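PDB 1WVG: CDP-glucose 4,6-dehydratase from Salmonella enterica subsp. enterica serovar Typhi, which catalyses the NAD-dependent conversion of CDP-D-glucose to CDP-4-dehydro-6-deoxy-D-glucose with loss of water, a step in making O-antigen sugars of the lipopolysaccharide. Local coordinates for residues K37-D42 / F69-S74; D65-E70 / Y104-M109. All coordinates share one frame; numbering follows the deposited sequence.

Contact 1: residues K37-D42 / F69-S74; sequences KGYALD and FEKLRS. With APR (adenosine-5-diphosphoribose), chain C.
The phenolic oxygen of Tyr39 is where strand 35-40 meets helix 69-79: Lys71 NZ lies 3.4 Å from Tyr39 OH in a weak hydrogen bond, while the stronger partner of this hydroxyl is the backbone oxygen of Asp65. The lysine chain runs roughly perpendicular to the Tyr39 side chain. Lys71 is exposed and gets its amine there by bending late in the chain, at chi3 (-23°) and chi4 (90°). Tyr39 reaches straight out from the strand, CG anti to the backbone N (chi1 178°), and turns one ring face to Leu72. Leu72 CD1 stands 4.0 Å from the Tyr39 ring centroid, almost exactly on the ring normal, a clean CH-pi contact; Leu72 CB sits 4.0 Å from Tyr39 CZ. This is the Rossmann fold of the short-chain dehydrogenase/reductase family, with the helix packed on the parallel sheet. His62, on the neighbouring strand, lays its ring nearly parallel to that of Tyr39. Past the tyrosine the strand runs out into the cofactor site. Leu41 N gives a bent hydrogen bond of 3.1 Å to O2' of the adenosine ribose in adenosine-5-diphosphoribose, and Ala40 CA approaches adenine N3 to 3.3 Å. Leu41 CD1 lies against the six-membered ring of the adenine.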
# COMPACT_ATOMS: atom_id res chain seq x y z
N LYS A 37 26.28 29.33 -15.42
CA LYS A 37 25.53 30.58 -15.29
C LYS A 37 24.57 30.34 -14.14
O LYS A 37 23.83 29.38 -14.16
CB LYS A 37 24.86 31.03 -16.57
CG LYS A 37 23.90 32.21 -16.39
CD LYS A 37 23.44 32.85 -17.71
CE LYS A 37 22.50 34.04 -17.48
NZ LYS A 37 21.91 34.65 -18.68
N GLY A 38 24.62 31.14 -13.10
CA GLY A 38 23.76 30.95 -11.96
C GLY A 38 22.62 31.95 -12.00
O GLY A 38 22.72 33.00 -12.62
N TYR A 39 21.54 31.63 -11.32
CA TYR A 39 20.40 32.53 -11.26
C TYR A 39 19.78 32.28 -9.91
O TYR A 39 19.31 31.18 -9.64
CB TYR A 39 19.38 32.27 -12.40
CG TYR A 39 18.11 33.12 -12.41
CD1 TYR A 39 17.83 33.99 -13.47
CD2 TYR A 39 17.13 33.02 -11.42
CE1 TYR A 39 16.65 34.75 -13.52
CE2 TYR A 39 15.93 33.73 -11.47
CZ TYR A 39 15.69 34.63 -12.51
OH TYR A 39 14.52 35.36 -12.56
N ALA A 40 19.87 33.30 -9.06
CA ALA A 40 19.37 33.23 -7.70
C ALA A 40 19.25 34.63 -7.11
O ALA A 40 19.44 35.65 -7.76
CB ALA A 40 20.41 32.46 -6.88
N LEU A 41 18.94 34.69 -5.84
CA LEU A 41 18.86 35.97 -5.19
C LEU A 41 20.22 36.21 -4.59
O LEU A 41 21.11 35.37 -4.77
CB LEU A 41 17.74 35.99 -4.13
CG LEU A 41 16.40 35.70 -4.76
CD1 LEU A 41 15.41 35.31 -3.69
CD2 LEU A 41 15.91 36.92 -5.52
N ASP A 42 20.42 37.33 -3.91
CA ASP A 42 21.74 37.52 -3.32
C ASP A 42 21.96 36.46 -2.24
O ASP A 42 20.98 35.97 -1.65
CB ASP A 42 22.00 38.97 -2.84
CG ASP A 42 22.63 39.86 -3.89
OD1 ASP A 42 23.82 39.87 -4.13
OD2 ASP A 42 21.78 40.64 -4.51
N PHE A 69 8.92 34.75 -14.14
CA PHE A 69 9.02 33.85 -15.29
C PHE A 69 9.79 34.36 -16.49
O PHE A 69 10.71 33.73 -17.01
CB PHE A 69 7.67 33.24 -15.77
CG PHE A 69 7.82 32.29 -16.96
CD1 PHE A 69 8.60 31.13 -16.88
CD2 PHE A 69 7.16 32.54 -18.17
CE1 PHE A 69 8.72 30.24 -17.95
CE2 PHE A 69 7.28 31.66 -19.25
CZ PHE A 69 8.06 30.51 -19.14
N GLU A 70 9.30 35.49 -16.94
CA GLU A 70 9.81 36.20 -18.07
C GLU A 70 11.31 36.45 -17.93
O GLU A 70 12.09 36.09 -18.81
CB GLU A 70 8.93 37.46 -18.24
CG GLU A 70 7.41 37.17 -17.99
CD GLU A 70 6.82 37.64 -16.66
OE1 GLU A 70 7.35 37.46 -15.58
OE2 GLU A 70 5.64 38.23 -16.80
N LYS A 71 11.69 36.98 -16.77
CA LYS A 71 13.09 37.22 -16.54
C LYS A 71 13.86 35.91 -16.56
O LYS A 71 14.94 35.84 -17.14
CB LYS A 71 13.31 37.91 -15.21
CG LYS A 71 13.13 39.41 -15.31
CD LYS A 71 13.89 40.15 -14.22
CE LYS A 71 14.19 39.30 -12.98
NZ LYS A 71 15.47 38.56 -13.04
N LEU A 72 13.32 34.88 -15.89
CA LEU A 72 13.99 33.57 -15.84
C LEU A 72 14.19 32.98 -17.21
O LEU A 72 15.29 32.54 -17.58
CB LEU A 72 13.20 32.58 -14.95
CG LEU A 72 13.69 31.11 -14.97
CD1 LEU A 72 15.15 30.97 -14.55
CD2 LEU A 72 12.83 30.31 -13.99
N ARG A 73 13.08 32.94 -17.96
CA ARG A 73 13.07 32.42 -19.32
C ARG A 73 14.20 33.02 -20.19
O ARG A 73 14.98 32.31 -20.87
CB ARG A 73 11.67 32.64 -19.94
CG ARG A 73 11.50 31.79 -21.21
CD ARG A 73 10.60 32.44 -22.24
NE ARG A 73 10.10 33.71 -21.75
CZ ARG A 73 8.82 34.07 -21.86
NH1 ARG A 73 7.91 33.27 -22.42
NH2 ARG A 73 8.46 35.25 -21.37
N SER A 74 14.26 34.35 -20.14
CA SER A 74 15.23 35.15 -20.88
C SER A 74 16.66 34.77 -20.57
O SER A 74 17.50 34.52 -21.46
CB SER A 74 15.01 36.64 -20.64
OG SER A 74 13.84 37.03 -21.33
N1 APR C . 14.60 33.19 -6.61
C2 APR C . 15.85 32.75 -6.89
N3 APR C . 16.69 32.13 -6.11
C4 APR C . 16.16 31.90 -4.89
C5 APR C . 14.92 32.24 -4.45
C6 APR C . 14.09 32.95 -5.37
N6 APR C . 12.82 33.35 -5.16
N7 APR C . 14.73 31.81 -3.14
C8 APR C . 15.88 31.23 -2.82
N9 APR C . 16.77 31.26 -3.84
C1' APR C . 18.13 30.75 -3.89
C2' APR C . 19.01 31.46 -2.90
O2' APR C . 19.35 32.77 -3.39
C3' APR C . 20.20 30.49 -2.89
O3' APR C . 21.10 30.56 -4.01
O4' APR C . 18.14 29.43 -3.44
C4' APR C . 19.42 29.14 -2.89
C5' APR C . 19.13 28.59 -1.52
O5' APR C . 20.39 28.18 -0.95
PA APR C . 20.55 27.86 0.64
O1A APR C . 19.58 28.67 1.50
O2A APR C . 22.06 27.81 0.97
O3A APR C . 20.00 26.39 0.71
PB APR C . 20.77 25.03 0.24
O1B APR C . 21.11 24.28 1.51
O2B APR C . 21.86 25.31 -0.78
O5D APR C . 19.60 24.35 -0.60
C5D APR C . 19.81 24.16 -2.01
O4D APR C . 18.75 21.92 -2.08
O1D APR C . 18.05 20.90 -0.09
C1D APR C . 17.64 21.62 -1.29
O2D APR C . 15.64 22.92 -0.71
C2D APR C . 17.07 22.96 -0.88
O3D APR C . 16.29 23.47 -3.07
C3D APR C . 17.31 23.80 -2.12
C4D APR C . 18.68 23.31 -2.53

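Contact 2: residues D65-E70 / Y104-M109; sequences DIRDFE and YSTNVM. With APR (adenosine-5-diphosphoribose), chain C.
Arg67 and Ser105 meet by carbon against oxygen, Arg67 CD 3.4 Å from Ser105 OG, and no direct hydrogen bond joins the two segments. Further along the arginine, Thr106 OG1 stands above the guanidinium plane, nearer its margin than its centre; the Thr106 hydroxyl bonds to Lys102 O, one turn back. Ile66 adds an apolar touch, CG2 to Thr106 CG2 at 4.1 Å. Water makes a weak bridge between Arg67 NH1 and Ser105 OG, whose main partner is Ile101 O. Charge fixes the arginine: NE and NH2 present one flank to the carboxylate, NE donating to Asp65 OD1 at 3.1 Å close to the guanidinium plane and NH2 to Asp65 OD2, tilted out of it, at 3.0 Å. In this Rossmann fold the type I turn from Asp65 to Asp68 leads from strand 60-63 into helix 69-79 and recognises adenine. Asp65 OD1 accepts from three donors, Arg67 NE, Arg67 N (2.6 Å, an Asx turn) and, nearly straight (169°), N6 of adenosine-5-diphosphoribose, which holds the carboxylate against the adenine. Ile66 N gives its hydrogen to adenine N1 at 2.8 Å. From helix 100-121, Thr106 CG2 comes within 3.6 Å of adenine N7.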
# COMPACT_ATOMS: atom_id res chain seq x y z
N ASP A 65 14.92 36.64 -9.49
CA ASP A 65 13.92 35.88 -8.80
C ASP A 65 13.29 34.81 -9.63
O ASP A 65 12.82 35.06 -10.77
CB ASP A 65 12.81 36.78 -8.30
CG ASP A 65 12.07 36.05 -7.25
OD1 ASP A 65 11.62 34.91 -7.36
OD2 ASP A 65 11.99 36.79 -6.19
N ILE A 66 13.27 33.62 -9.02
CA ILE A 66 12.68 32.49 -9.71
C ILE A 66 11.19 32.67 -10.03
O ILE A 66 10.61 32.06 -10.93
CB ILE A 66 12.97 31.21 -8.95
CG1 ILE A 66 12.84 30.05 -9.93
CG2 ILE A 66 12.02 31.07 -7.77
CD1 ILE A 66 14.04 29.97 -10.86
N ARG A 67 10.57 33.54 -9.27
CA ARG A 67 9.18 33.81 -9.50
C ARG A 67 8.92 34.73 -10.68
O ARG A 67 7.78 34.98 -11.06
CB ARG A 67 8.55 34.32 -8.22
CG ARG A 67 8.62 33.26 -7.13
CD ARG A 67 8.29 33.83 -5.77
NE ARG A 67 9.42 34.56 -5.23
CZ ARG A 67 9.42 35.25 -4.09
NH1 ARG A 67 8.34 35.33 -3.30
NH2 ARG A 67 10.54 35.89 -3.73
N ASP A 68 9.98 35.28 -11.26
CA ASP A 68 9.77 36.15 -12.39
C ASP A 68 10.02 35.32 -13.62
O ASP A 68 11.17 35.16 -14.06
CB ASP A 68 10.77 37.34 -12.28
CG ASP A 68 10.60 38.22 -11.05
OD1 ASP A 68 9.52 38.39 -10.50
OD2 ASP A 68 11.72 38.79 -10.65
N PHE A 69 8.92 34.75 -14.14
CA PHE A 69 9.02 33.85 -15.29
C PHE A 69 9.79 34.36 -16.49
O PHE A 69 10.71 33.73 -17.01
CB PHE A 69 7.67 33.24 -15.77
CG PHE A 69 7.82 32.29 -16.96
CD1 PHE A 69 8.60 31.13 -16.88
CD2 PHE A 69 7.16 32.54 -18.17
CE1 PHE A 69 8.72 30.24 -17.95
CE2 PHE A 69 7.28 31.66 -19.25
CZ PHE A 69 8.06 30.51 -19.14
N GLU A 70 9.30 35.49 -16.94
CA GLU A 70 9.81 36.20 -18.07
C GLU A 70 11.31 36.45 -17.93
O GLU A 70 12.09 36.09 -18.81
CB GLU A 70 8.93 37.46 -18.24
CG GLU A 70 7.41 37.17 -17.99
CD GLU A 70 6.82 37.64 -16.66
OE1 GLU A 70 7.35 37.46 -15.58
OE2 GLU A 70 5.64 38.23 -16.80
N TYR A 104 5.75 28.43 -0.76
CA TYR A 104 5.09 27.77 -1.86
C TYR A 104 5.35 28.42 -3.21
O TYR A 104 5.60 27.74 -4.23
CB TYR A 104 3.59 27.71 -1.57
CG TYR A 104 3.18 26.54 -0.70
CD1 TYR A 104 2.86 26.76 0.64
CD2 TYR A 104 3.09 25.24 -1.21
CE1 TYR A 104 2.44 25.70 1.46
CE2 TYR A 104 2.66 24.17 -0.41
CZ TYR A 104 2.35 24.41 0.93
OH TYR A 104 1.92 23.39 1.75
N SER A 105 5.26 29.75 -3.24
CA SER A 105 5.51 30.45 -4.50
C SER A 105 6.93 30.15 -4.99
O SER A 105 7.17 29.85 -6.17
CB SER A 105 5.30 31.97 -4.45
OG SER A 105 6.15 32.53 -3.46
N THR A 106 7.87 30.27 -4.06
CA THR A 106 9.23 30.00 -4.46
C THR A 106 9.44 28.57 -4.95
O THR A 106 9.94 28.31 -6.05
CB THR A 106 10.27 30.29 -3.35
OG1 THR A 106 10.19 31.65 -3.00
CG2 THR A 106 11.69 30.00 -3.86
N ASN A 107 9.10 27.63 -4.08
CA ASN A 107 9.35 26.23 -4.35
C ASN A 107 8.49 25.62 -5.42
O ASN A 107 8.96 24.89 -6.30
CB ASN A 107 9.34 25.43 -3.03
CG ASN A 107 10.40 25.98 -2.08
OD1 ASN A 107 11.27 26.78 -2.47
ND2 ASN A 107 10.37 25.52 -0.83
N VAL A 108 7.22 25.92 -5.35
CA VAL A 108 6.32 25.37 -6.34
C VAL A 108 6.34 26.08 -7.71
O VAL A 108 6.72 25.49 -8.72
CB VAL A 108 4.93 25.24 -5.73
CG1 VAL A 108 4.05 24.50 -6.71
CG2 VAL A 108 5.02 24.52 -4.38
N MET A 109 5.92 27.38 -7.75
CA MET A 109 5.87 28.15 -9.00
C MET A 109 7.25 28.35 -9.57
O MET A 109 7.43 28.42 -10.78
CB MET A 109 5.16 29.48 -8.81
CG MET A 109 3.70 29.37 -8.40
SD MET A 109 2.72 28.23 -9.42
CE MET A 109 2.90 28.95 -11.07
N1 APR C . 14.60 33.19 -6.61
C2 APR C . 15.85 32.75 -6.89
N3 APR C . 16.69 32.13 -6.11
C4 APR C . 16.16 31.90 -4.89
C5 APR C . 14.92 32.24 -4.45
C6 APR C . 14.09 32.95 -5.37
N6 APR C . 12.82 33.35 -5.16
N7 APR C . 14.73 31.81 -3.14
C8 APR C . 15.88 31.23 -2.82
N9 APR C . 16.77 31.26 -3.84
C1' APR C . 18.13 30.75 -3.89
C2' APR C . 19.01 31.46 -2.90
O2' APR C . 19.35 32.77 -3.39
C3' APR C . 20.20 30.49 -2.89
O3' APR C . 21.10 30.56 -4.01
O4' APR C . 18.14 29.43 -3.44
C4' APR C . 19.42 29.14 -2.89
C5' APR C . 19.13 28.59 -1.52
O5' APR C . 20.39 28.18 -0.95
PA APR C . 20.55 27.86 0.64
O1A APR C . 19.58 28.67 1.50
O2A APR C . 22.06 27.81 0.97
O3A APR C . 20.00 26.39 0.71
PB APR C . 20.77 25.03 0.24
O1B APR C . 21.11 24.28 1.51
O2B APR C . 21.86 25.31 -0.78
O5D APR C . 19.60 24.35 -0.60
C5D APR C . 19.81 24.16 -2.01
O4D APR C . 18.75 21.92 -2.08
O1D APR C . 18.05 20.90 -0.09
C1D APR C . 17.64 21.62 -1.29
O2D APR C . 15.64 22.92 -0.71
C2D APR C . 17.07 22.96 -0.88
O3D APR C . 16.29 23.47 -3.07
C3D APR C . 17.31 23.80 -2.12
C4D APR C . 18.68 23.31 -2.53
O HOH W 1 5.24 35.79 -3.15

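In the fold
Both contacts lie on the adenosine side of the cofactor site, their centres about 10 Å apart, and share the start of helix 69-79. Contact 1 is the more buried and joins sheet to helix, mostly through an aromatic ring and a leucine, with one exposed lysine at the margin. Contact 2 is only partly buried: an ion pair within the loop holds Arg67, and carbon and hydroxyl contacts plus a weak water bridge meet helix 100-121. Tyr39 OH and Asp65 O tie the two together, and Leu72 packs on Ile66. Segment 37-42 bonds the adenosine ribose and packs on the adenine; 65-70 hydrogen-bonds adenine N1 and N6. On helix 100-121, Met109 packs on Met109 of the second subunit.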